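Side-chain contacts in bradyzoite pseudokinase 1 (Toxoplasma gondii, PDB 6M7Z), which regulates the membrane ultrastructure of the Toxoplasma parasitophorous vacuole and belongs to the kinases in divergent form, lacking the glycine-rich loop: residues Leu35-Leu38 with Ser42-Arg45; Lys79-Asn84 with Pro88-Tyr93; Val92-Leu97 with Thr122-Pro127. All blocks are in the same frame, centred on the assembly; numbering follows the deposited sequence.

Interaction 1 of 3, residues Leu35-Leu38 with Ser42-Arg45; sequences LKRL and SFLR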
loop_
_atom_site.group_PDB
_atom_site.type_symbol
_atom_site.label_atom_id
_atom_site.label_comp_id
_atom_site.label_asym_id
_atom_site.label_seq_id
_atom_site.Cartn_x
_atom_site.Cartn_y
_atom_site.Cartn_z
ATOM N N LEU A 35 22.516 5.314 -1.539
ATOM C CA LEU A 35 23.117 6.141 -2.589
ATOM C C LEU A 35 24.064 5.303 -3.455
ATOM O O LEU A 35 24.063 5.441 -4.676
ATOM C CB LEU A 35 23.896 7.311 -1.977
ATOM C CG LEU A 35 23.228 8.682 -1.962
ATOM C CD1 LEU A 35 24.250 9.743 -1.584
ATOM C CD2 LEU A 35 22.610 9.052 -3.299
ATOM N N LYS A 36 24.893 4.472 -2.827
ATOM C CA LYS A 36 25.837 3.671 -3.580
ATOM C C LYS A 36 25.081 2.777 -4.571
ATOM O O LYS A 36 25.485 2.663 -5.729
ATOM C CB LYS A 36 26.744 2.813 -2.693
ATOM C CG LYS A 36 27.922 2.249 -3.482
ATOM C CD LYS A 36 28.858 1.333 -2.771
ATOM C CE LYS A 36 29.962 0.889 -3.708
ATOM N NZ LYS A 36 30.910 -0.048 -3.058
ATOM N N ARG A 37 23.993 2.158 -4.112
ATOM C CA ARG A 37 23.226 1.272 -4.967
ATOM C C ARG A 37 22.640 2.087 -6.134
ATOM O O ARG A 37 22.660 1.633 -7.267
ATOM C CB ARG A 37 22.185 0.498 -4.147
ATOM C CG ARG A 37 21.200 -0.333 -4.962
ATOM C CD ARG A 37 21.460 -1.821 -5.159
ATOM N NE ARG A 37 20.372 -2.345 -5.982
ATOM C CZ ARG A 37 19.149 -2.642 -5.528
ATOM N NH1 ARG A 37 18.944 -2.803 -4.230
ATOM N NH2 ARG A 37 18.133 -2.758 -6.370
ATOM N N LEU A 38 22.169 3.306 -5.865
ATOM C CA LEU A 38 21.568 4.141 -6.907
ATOM C C LEU A 38 22.616 4.550 -7.954
ATOM O O LEU A 38 22.301 4.619 -9.117
ATOM C CB LEU A 38 20.913 5.369 -6.273
ATOM C CG LEU A 38 19.620 5.081 -5.498
ATOM C CD1 LEU A 38 19.083 6.343 -4.849
ATOM C CD2 LEU A 38 18.538 4.461 -6.373
ATOM N N SER A 42 21.178 2.792 -12.972
ATOM C CA SER A 42 20.373 3.914 -13.493
ATOM C C SER A 42 18.983 3.880 -12.847
ATOM O O SER A 42 18.021 4.442 -13.381
ATOM C CB SER A 42 20.274 3.882 -15.011
ATOM O OG SER A 42 19.633 2.701 -15.462
ATOM N N PHE A 43 18.903 3.240 -11.679
ATOM C CA PHE A 43 17.624 2.747 -11.119
ATOM C C PHE A 43 16.604 3.897 -11.006
ATOM O O PHE A 43 15.441 3.735 -11.360
ATOM C CB PHE A 43 17.861 2.015 -9.792
ATOM C CG PHE A 43 18.742 0.789 -9.880
ATOM C CD1 PHE A 43 20.121 0.904 -9.767
ATOM C CD2 PHE A 43 18.204 -0.484 -10.051
ATOM C CE1 PHE A 43 20.941 -0.213 -9.832
ATOM C CE2 PHE A 43 19.027 -1.599 -10.131
ATOM C CZ PHE A 43 20.394 -1.463 -10.018
ATOM N N LEU A 44 17.077 5.074 -10.585
ATOM C CA LEU A 44 16.223 6.243 -10.268
ATOM C C LEU A 44 15.436 6.716 -11.503
ATOM O O LEU A 44 16.009 7.246 -12.457
ATOM C CB LEU A 44 17.126 7.352 -9.716
ATOM C CG LEU A 44 16.454 8.460 -8.911
ATOM C CD1 LEU A 44 15.676 7.929 -7.712
ATOM C CD2 LEU A 44 17.512 9.436 -8.434
ATOM N N ARG A 45 14.103 6.622 -11.424
ATOM C CA ARG A 45 13.190 6.982 -12.528
ATOM C C ARG A 45 12.724 8.438 -12.347
ATOM O O ARG A 45 11.565 8.783 -12.612
ATOM C CB ARG A 45 11.990 6.027 -12.586
ATOM C CG ARG A 45 12.266 4.608 -12.099
ATOM C CD ARG A 45 11.081 3.683 -12.310
ATOM N NE ARG A 45 10.977 2.642 -11.284
ATOM C CZ ARG A 45 10.092 2.642 -10.293
ATOM N NH1 ARG A 45 9.152 3.571 -10.251
ATOM N NH2 ARG A 45 10.159 1.725 -9.344
#

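Interaction 2 of 3, residues Lys79-Asn84 with Pro88-Tyr93; sequences KVRLIN and PKYSVY. With EDO (1,2-ethanediol), chain H.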
loop_
_atom_site.group_PDB
_atom_site.type_symbol
_atom_site.label_atom_id
_atom_site.label_comp_id
_atom_site.label_asym_id
_atom_site.label_seq_id
_atom_site.Cartn_x
_atom_site.Cartn_y
_atom_site.Cartn_z
ATOM N N LYS A 79 11.703 3.912 -0.110
ATOM C CA LYS A 79 11.104 4.568 -1.249
ATOM C C LYS A 79 11.792 5.923 -1.405
ATOM O O LYS A 79 11.706 6.773 -0.516
ATOM C CB LYS A 79 9.600 4.703 -0.985
ATOM C CG LYS A 79 8.729 4.695 -2.214
ATOM C CD LYS A 79 7.227 4.766 -1.926
ATOM C CE LYS A 79 6.632 3.540 -1.268
ATOM N NZ LYS A 79 5.394 3.861 -0.514
ATOM N N VAL A 80 12.478 6.130 -2.520
ATOM C CA VAL A 80 13.258 7.345 -2.725
ATOM C C VAL A 80 12.702 8.115 -3.928
ATOM O O VAL A 80 12.275 7.516 -4.910
ATOM C CB VAL A 80 14.752 7.036 -2.900
ATOM C CG1 VAL A 80 15.241 6.168 -1.774
ATOM C CG2 VAL A 80 15.077 6.376 -4.209
ATOM N N ARG A 81 12.701 9.444 -3.823
ATOM C CA ARG A 81 12.283 10.337 -4.897
ATOM C C ARG A 81 13.295 11.483 -4.996
ATOM O O ARG A 81 13.775 12.014 -3.976
ATOM C CB ARG A 81 10.902 10.949 -4.649
ATOM C CG ARG A 81 9.704 10.051 -4.940
ATOM C CD ARG A 81 8.378 10.760 -4.864
ATOM N NE ARG A 81 7.330 10.226 -5.742
ATOM C CZ ARG A 81 6.423 9.320 -5.383
ATOM N NH1 ARG A 81 6.564 8.669 -4.237
ATOM N NH2 ARG A 81 5.359 9.104 -6.145
ATOM N N LEU A 82 13.587 11.879 -6.237
ATOM C CA LEU A 82 14.440 13.007 -6.517
ATOM C C LEU A 82 13.686 14.294 -6.157
ATOM O O LEU A 82 12.555 14.485 -6.583
ATOM C CB LEU A 82 14.796 12.970 -8.002
ATOM C CG LEU A 82 16.017 13.790 -8.419
ATOM C CD1 LEU A 82 17.296 13.225 -7.811
ATOM C CD2 LEU A 82 16.118 13.880 -9.937
ATOM N N ILE A 83 14.308 15.149 -5.340
ATOM C CA ILE A 83 13.745 16.460 -5.010
ATOM C C ILE A 83 13.772 17.340 -6.268
ATOM O O ILE A 83 14.810 17.505 -6.901
ATOM C CB ILE A 83 14.510 17.123 -3.855
ATOM C CG1 ILE A 83 14.276 16.371 -2.535
ATOM C CG2 ILE A 83 14.137 18.599 -3.752
ATOM C CD1 ILE A 83 15.246 16.777 -1.421
ATOM N N ASN A 84 12.608 17.880 -6.620
ATOM C CA ASN A 84 12.449 18.821 -7.710
ATOM C C ASN A 84 12.122 20.185 -7.103
ATOM O O ASN A 84 11.062 20.341 -6.510
ATOM C CB ASN A 84 11.349 18.357 -8.663
ATOM C CG ASN A 84 11.174 19.255 -9.868
ATOM O OD1 ASN A 84 11.799 20.301 -9.964
ATOM N ND2 ASN A 84 10.310 18.877 -10.796
ATOM N N PRO A 88 8.141 20.893 -5.353
ATOM C CA PRO A 88 8.485 20.125 -4.156
ATOM C C PRO A 88 7.385 19.134 -3.729
ATOM O O PRO A 88 7.681 18.111 -3.097
ATOM C CB PRO A 88 8.696 21.209 -3.090
ATOM C CG PRO A 88 7.878 22.389 -3.573
ATOM C CD PRO A 88 7.987 22.330 -5.085
ATOM N N LYS A 89 6.136 19.430 -4.111
ATOM C CA LYS A 89 5.009 18.592 -3.780
ATOM C C LYS A 89 5.268 17.132 -4.185
ATOM O O LYS A 89 5.022 16.207 -3.410
ATOM C CB LYS A 89 3.736 19.119 -4.432
ATOM C CG LYS A 89 2.485 18.348 -4.015
ATOM C CD LYS A 89 1.202 18.763 -4.678
ATOM C CE LYS A 89 0.054 17.995 -4.064
ATOM N NZ LYS A 89 -1.247 18.583 -4.439
ATOM N N TYR A 90 5.786 16.931 -5.393
ATOM C CA TYR A 90 5.952 15.584 -5.914
ATOM C C TYR A 90 6.817 14.753 -4.955
ATOM O O TYR A 90 6.575 13.560 -4.815
ATOM C CB TYR A 90 6.454 15.618 -7.367
ATOM C CG TYR A 90 7.259 14.413 -7.776
ATOM C CD1 TYR A 90 8.638 14.397 -7.575
ATOM C CD2 TYR A 90 6.664 13.282 -8.332
ATOM C CE1 TYR A 90 9.395 13.275 -7.873
ATOM C CE2 TYR A 90 7.418 12.165 -8.660
ATOM C CZ TYR A 90 8.786 12.161 -8.423
ATOM O OH TYR A 90 9.588 11.099 -8.733
ATOM N N SER A 91 7.801 15.368 -4.274
ATOM C CA SER A 91 8.758 14.585 -3.462
ATOM C C SER A 91 8.348 14.476 -1.990
ATOM O O SER A 91 8.846 13.567 -1.305
ATOM C CB SER A 91 10.182 15.077 -3.603
ATOM O OG SER A 91 10.362 16.328 -2.971
ATOM N N VAL A 92 7.454 15.349 -1.507
ATOM C CA VAL A 92 7.104 15.351 -0.085
ATOM C C VAL A 92 5.628 15.046 0.163
ATOM O O VAL A 92 5.240 14.973 1.340
ATOM C CB VAL A 92 7.495 16.671 0.610
ATOM C CG1 VAL A 92 8.966 16.963 0.411
ATOM C CG2 VAL A 92 6.667 17.844 0.145
ATOM N N TYR A 93 4.821 14.862 -0.892
ATOM C CA TYR A 93 3.391 14.591 -0.703
ATOM C C TYR A 93 3.186 13.331 0.147
ATOM O O TYR A 93 2.441 13.352 1.098
ATOM C CB TYR A 93 2.657 14.463 -2.042
ATOM C CG TYR A 93 1.170 14.291 -1.885
ATOM C CD1 TYR A 93 0.381 15.344 -1.465
ATOM C CD2 TYR A 93 0.559 13.069 -2.104
ATOM C CE1 TYR A 93 -0.992 15.197 -1.306
ATOM C CE2 TYR A 93 -0.806 12.899 -1.952
ATOM C CZ TYR A 93 -1.588 13.964 -1.541
ATOM O OH TYR A 93 -2.938 13.805 -1.401
HETATM C C1 EDO H . 9.250 9.863 -1.269
HETATM O O1 EDO H . 10.436 9.195 -0.794
HETATM C C2 EDO H . 8.250 8.810 -1.743
HETATM O O2 EDO H . 7.015 9.379 -2.206
HETATM O O HOH W 1 12.330 10.489 -8.526
HETATM O O HOH W 2 9.987 17.409 -5.482
#

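Interaction 3 of 3, residues Val92-Leu97 with Thr122-Pro127; sequences VYEPYL and TYIFHP. With EDO (1,2-ethanediol), chain H.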
loop_
_atom_site.group_PDB
_atom_site.type_symbol
_atom_site.label_atom_id
_atom_site.label_comp_id
_atom_site.label_asym_id
_atom_site.label_seq_id
_atom_site.Cartn_x
_atom_site.Cartn_y
_atom_site.Cartn_z
ATOM N N VAL A 92 7.454 15.349 -1.507
ATOM C CA VAL A 92 7.104 15.351 -0.085
ATOM C C VAL A 92 5.628 15.046 0.163
ATOM O O VAL A 92 5.240 14.973 1.340
ATOM C CB VAL A 92 7.495 16.671 0.610
ATOM C CG1 VAL A 92 8.966 16.963 0.411
ATOM C CG2 VAL A 92 6.667 17.844 0.145
ATOM N N TYR A 93 4.821 14.862 -0.892
ATOM C CA TYR A 93 3.391 14.591 -0.703
ATOM C C TYR A 93 3.186 13.331 0.147
ATOM O O TYR A 93 2.441 13.352 1.098
ATOM C CB TYR A 93 2.657 14.463 -2.042
ATOM C CG TYR A 93 1.170 14.291 -1.885
ATOM C CD1 TYR A 93 0.381 15.344 -1.465
ATOM C CD2 TYR A 93 0.559 13.069 -2.104
ATOM C CE1 TYR A 93 -0.992 15.197 -1.306
ATOM C CE2 TYR A 93 -0.806 12.899 -1.952
ATOM C CZ TYR A 93 -1.588 13.964 -1.541
ATOM O OH TYR A 93 -2.938 13.805 -1.401
ATOM N N GLU A 94 3.848 12.236 -0.216
ATOM C CA GLU A 94 3.636 10.976 0.466
ATOM C C GLU A 94 4.128 11.083 1.917
ATOM O O GLU A 94 3.431 10.671 2.843
ATOM C CB GLU A 94 4.276 9.820 -0.305
ATOM C CG GLU A 94 3.764 8.473 0.155
ATOM C CD GLU A 94 4.316 7.246 -0.563
ATOM O OE1 GLU A 94 5.173 7.426 -1.508
ATOM O OE2 GLU A 94 3.896 6.110 -0.186
ATOM N N PRO A 95 5.342 11.613 2.196
ATOM C CA PRO A 95 5.744 11.866 3.583
ATOM C C PRO A 95 4.721 12.706 4.363
ATOM O O PRO A 95 4.438 12.424 5.547
ATOM C CB PRO A 95 7.071 12.616 3.434
ATOM C CG PRO A 95 7.622 12.108 2.094
ATOM C CD PRO A 95 6.404 11.929 1.216
ATOM N N TYR A 96 4.159 13.726 3.704
ATOM C CA TYR A 96 3.162 14.569 4.336
ATOM C C TYR A 96 1.956 13.721 4.773
ATOM O O TYR A 96 1.515 13.841 5.915
ATOM C CB TYR A 96 2.745 15.692 3.383
ATOM C CG TYR A 96 1.726 16.642 3.952
ATOM C CD1 TYR A 96 0.376 16.372 3.877
ATOM C CD2 TYR A 96 2.112 17.811 4.575
ATOM C CE1 TYR A 96 -0.563 17.261 4.377
ATOM C CE2 TYR A 96 1.191 18.693 5.110
ATOM C CZ TYR A 96 -0.156 18.418 5.015
ATOM O OH TYR A 96 -1.078 19.279 5.539
ATOM N N LEU A 97 1.408 12.889 3.873
ATOM C CA LEU A 97 0.281 12.023 4.229
ATOM C C LEU A 97 0.623 11.195 5.468
ATOM O O LEU A 97 -0.177 11.123 6.383
ATOM C CB LEU A 97 -0.084 11.077 3.086
ATOM C CG LEU A 97 -0.734 11.692 1.855
ATOM C CD1 LEU A 97 -1.215 10.578 0.920
ATOM C CD2 LEU A 97 -1.914 12.587 2.212
ATOM N N THR A 122 14.214 12.523 -1.138
ATOM C CA THR A 122 13.416 12.206 0.048
ATOM C C THR A 122 13.315 10.681 0.190
ATOM O O THR A 122 13.407 9.960 -0.824
ATOM C CB THR A 122 12.018 12.827 -0.030
ATOM O OG1 THR A 122 11.321 12.272 -1.159
ATOM C CG2 THR A 122 12.066 14.337 -0.144
ATOM N N TYR A 123 13.133 10.211 1.433
ATOM C CA TYR A 123 13.105 8.803 1.768
ATOM C C TYR A 123 11.863 8.488 2.621
ATOM O O TYR A 123 11.504 9.258 3.508
ATOM C CB TYR A 123 14.323 8.386 2.589
ATOM C CG TYR A 123 15.674 8.599 1.965
ATOM C CD1 TYR A 123 16.227 9.864 1.863
ATOM C CD2 TYR A 123 16.439 7.531 1.560
ATOM C CE1 TYR A 123 17.481 10.067 1.316
ATOM C CE2 TYR A 123 17.698 7.711 1.005
ATOM C CZ TYR A 123 18.230 8.981 0.904
ATOM O OH TYR A 123 19.470 9.168 0.363
ATOM N N ILE A 124 11.214 7.355 2.344
ATOM C CA ILE A 124 10.249 6.746 3.218
ATOM C C ILE A 124 10.681 5.298 3.436
ATOM O O ILE A 124 10.867 4.564 2.477
ATOM C CB ILE A 124 8.816 6.774 2.645
ATOM C CG1 ILE A 124 8.340 8.187 2.343
ATOM C CG2 ILE A 124 7.842 6.048 3.584
ATOM C CD1 ILE A 124 6.914 8.230 1.839
ATOM N N PHE A 125 10.806 4.897 4.697
ATOM C CA PHE A 125 11.151 3.540 5.027
ATOM C C PHE A 125 9.856 2.768 5.334
ATOM O O PHE A 125 8.906 3.299 5.916
ATOM C CB PHE A 125 12.190 3.535 6.145
ATOM C CG PHE A 125 13.552 4.026 5.708
ATOM C CD1 PHE A 125 13.863 5.376 5.722
ATOM C CD2 PHE A 125 14.510 3.138 5.238
ATOM C CE1 PHE A 125 15.098 5.827 5.275
ATOM C CE2 PHE A 125 15.741 3.592 4.786
ATOM C CZ PHE A 125 16.042 4.939 4.813
ATOM N N HIS A 126 9.820 1.514 4.880
ATOM C CA HIS A 126 8.731 0.586 5.113
ATOM C C HIS A 126 9.304 -0.728 5.618
ATOM O O HIS A 126 10.454 -1.043 5.345
ATOM C CB HIS A 126 7.942 0.309 3.825
ATOM C CG HIS A 126 7.240 1.494 3.272
ATOM N ND1 HIS A 126 6.230 2.123 3.949
ATOM C CD2 HIS A 126 7.394 2.146 2.101
ATOM C CE1 HIS A 126 5.791 3.138 3.220
ATOM N NE2 HIS A 126 6.505 3.183 2.087
ATOM N N PRO A 127 8.489 -1.572 6.288
ATOM C CA PRO A 127 8.880 -2.952 6.524
ATOM C C PRO A 127 9.105 -3.589 5.146
ATOM O O PRO A 127 8.402 -3.246 4.185
ATOM C CB PRO A 127 7.688 -3.590 7.242
ATOM C CG PRO A 127 6.806 -2.444 7.675
ATOM C CD PRO A 127 7.136 -1.270 6.781
HETATM C C1 EDO H . 9.250 9.863 -1.269
HETATM O O1 EDO H . 10.436 9.195 -0.794
HETATM C C2 EDO H . 8.250 8.810 -1.743
HETATM O O2 EDO H . 7.015 9.379 -2.206
#

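Interaction 1 of 3, residues Leu35-Leu38 with Ser42-Arg45
The main-chain oxygen of R37 lies above the CD1-CE1 edge of the F43 ring, 3.6 Å from F43 CD1 and equally 3.6 Å from F43 CE1, on the same side as the R37 guanidinium. Of the two carbonyl groups near the end of helix 33-39 that meet this ring, only that of L38 approaches its edge close to the plane. F43 follows the helix in the loop, and with no hydrogen bond between the two segments, the ring is held by van der Waals and cation-pi contact.

A second element is the cation-pi pair itself. R37 CZ stands 5.0 Å from the centroid of the F43 ring and 21° off its normal, but the guanidinium and ring planes are perpendicular, so the cation rests on the ring by its edge and does not stack flat. NE and NH2 carry the touch: R37 NH2 is 4.0 Å from F43 CE2, and R37 NE is 4.1 Å from F43 CZ. The arginine gets there by a bend at chi2 (97°), which turns a chain that starts out anti to the backbone nitrogen across the ring.

On the inner side, the methyl CD2 of L38 lies 4.3 Å from F43 CB. L38 is buried, and together with L44 it reaches V80 and L121 of the four-stranded antiparallel sheet of the kinase N-terminal lobe, as well as T50 on strand 50-54.

The contact is therefore divided by polarity. Its apolar part continues into the packing of helix on sheet, whereas R37 and F43 meet at an exposed rim, where the attraction of the guanidinium cation for the ring is probably modest, being shared with solvent and lacking any directional bond.

Interaction 2 of 3, residues Lys79-Asn84 with Pro88-Tyr93
The Y90 ring bears the aliphatic end of R81 on one face: R81 CD lies 4.1 Å from the ring centroid in a CH-pi contact, displaced toward the rim, and R81 NE comes to 3.5 Å from Y90 CE2 over the same face. The guanidinium does not stack; its plane is turned 75° from the ring, and it presents an edge to CE2. At the ring's own edge, L82 O lies in plane, 3.6 Å from Y90 CE1. With CG anti to the carbonyl carbon (chi1 -78°) and the chain extended from CG to NE, R81 lays CD over the ring and runs on past the helix, where its NH2 forms a salt bridge with D189.

Strand 76-82 and helix 88-101 follow each other here as the third strand and C helix of a kinase N-terminal lobe would, and their short segments run antiparallel with axes 8.1 Å apart. The turn between them is held partly by N84 OD1, bonded to L86 N.

Two waters complete the join in the absence of direct hydrogen bonds. One accepts from L82 N and lies 2.8 Å from Y90 OH, to which it is bonded. The other accepts from N84 N and is bonded to S91 OG at 2.8 Å. S91 CB packs 3.9 Å from L82 O, and S91 OG lies the same 3.9 Å from I83 CG1.

Interaction 3 of 3, residues Val92-Leu97 with Thr122-Pro127
I124 reaches from the strand into the angle between E94 and P95, where helix 88-101, the likely C helix of the kinase N-terminal lobe, lies over the antiparallel sheet. All the residues that touch are buried, and the segment axes approach to 8.8 Å.

The conformation of I124 settles most of the contact. Its CG1 branch is directed toward the helix and prolonged by a trans chi2 (-177°), which carries CD1 to the tip of an extended arm. That methyl, I124 CD1, lies 3.6 Å from E94 CG on the aliphatic stem of the glutamate and 3.7 Å from the carboxylate carbon, E94 CD. Beside it, I124 CD1 is also 3.8 Å from P95 CD, and the proline ring crosses the isoleucine at about a right angle. The helix is kinked here, the nitrogens of E94 and P95 both lacking a bond to the turn before; P95 has no hydrogen to give, and its ring methylenes meet the strand.

E94 holds its chain straight, CG opposite the backbone nitrogen (chi1 -164°), and so sends its carboxylate past I124 to K79, with which OE2 forms a salt bridge. This is consistent with the lysine-glutamate pair familiar between third strand and C helix in kinases. An ethanediol, probably from the crystallisation liquor, donates from O2 to E94 OE1 at 2.8 Å, although its clash with R81 makes the exact placement of O2 doubtful.

At the start of the strand, T122 has its hydroxyl wedged between backbone N and carbonyl carbon (chi1 62°), and OG1 is hydrogen-bonded to S91 O, one residue ahead of the helical segment. The same rotation aims the methyl at the neighbouring valine, T122 CG2 lying 4.1 Å from V92 CG1.

From the N terminus, interaction 1 closes first, folding the loop after helix 33-39 back on the helix end. Interaction 2 follows in series, across the short loop between strand 76-82 and helix 88-101, and interaction 3 starts on the stretch where it ends, V92 and Y93 being common to both, before spanning 24 residues to strand 121-127. None nests within or crosses another. The two strands are neighbours in one sheet, where K79 N and I124 O, 2.8 Å apart, probably share a hydrogen bond between interactions 2 and 3. V80 meets helix 33-39 and the loop after it, through L38 and L44, while R81 meets helix 88-101.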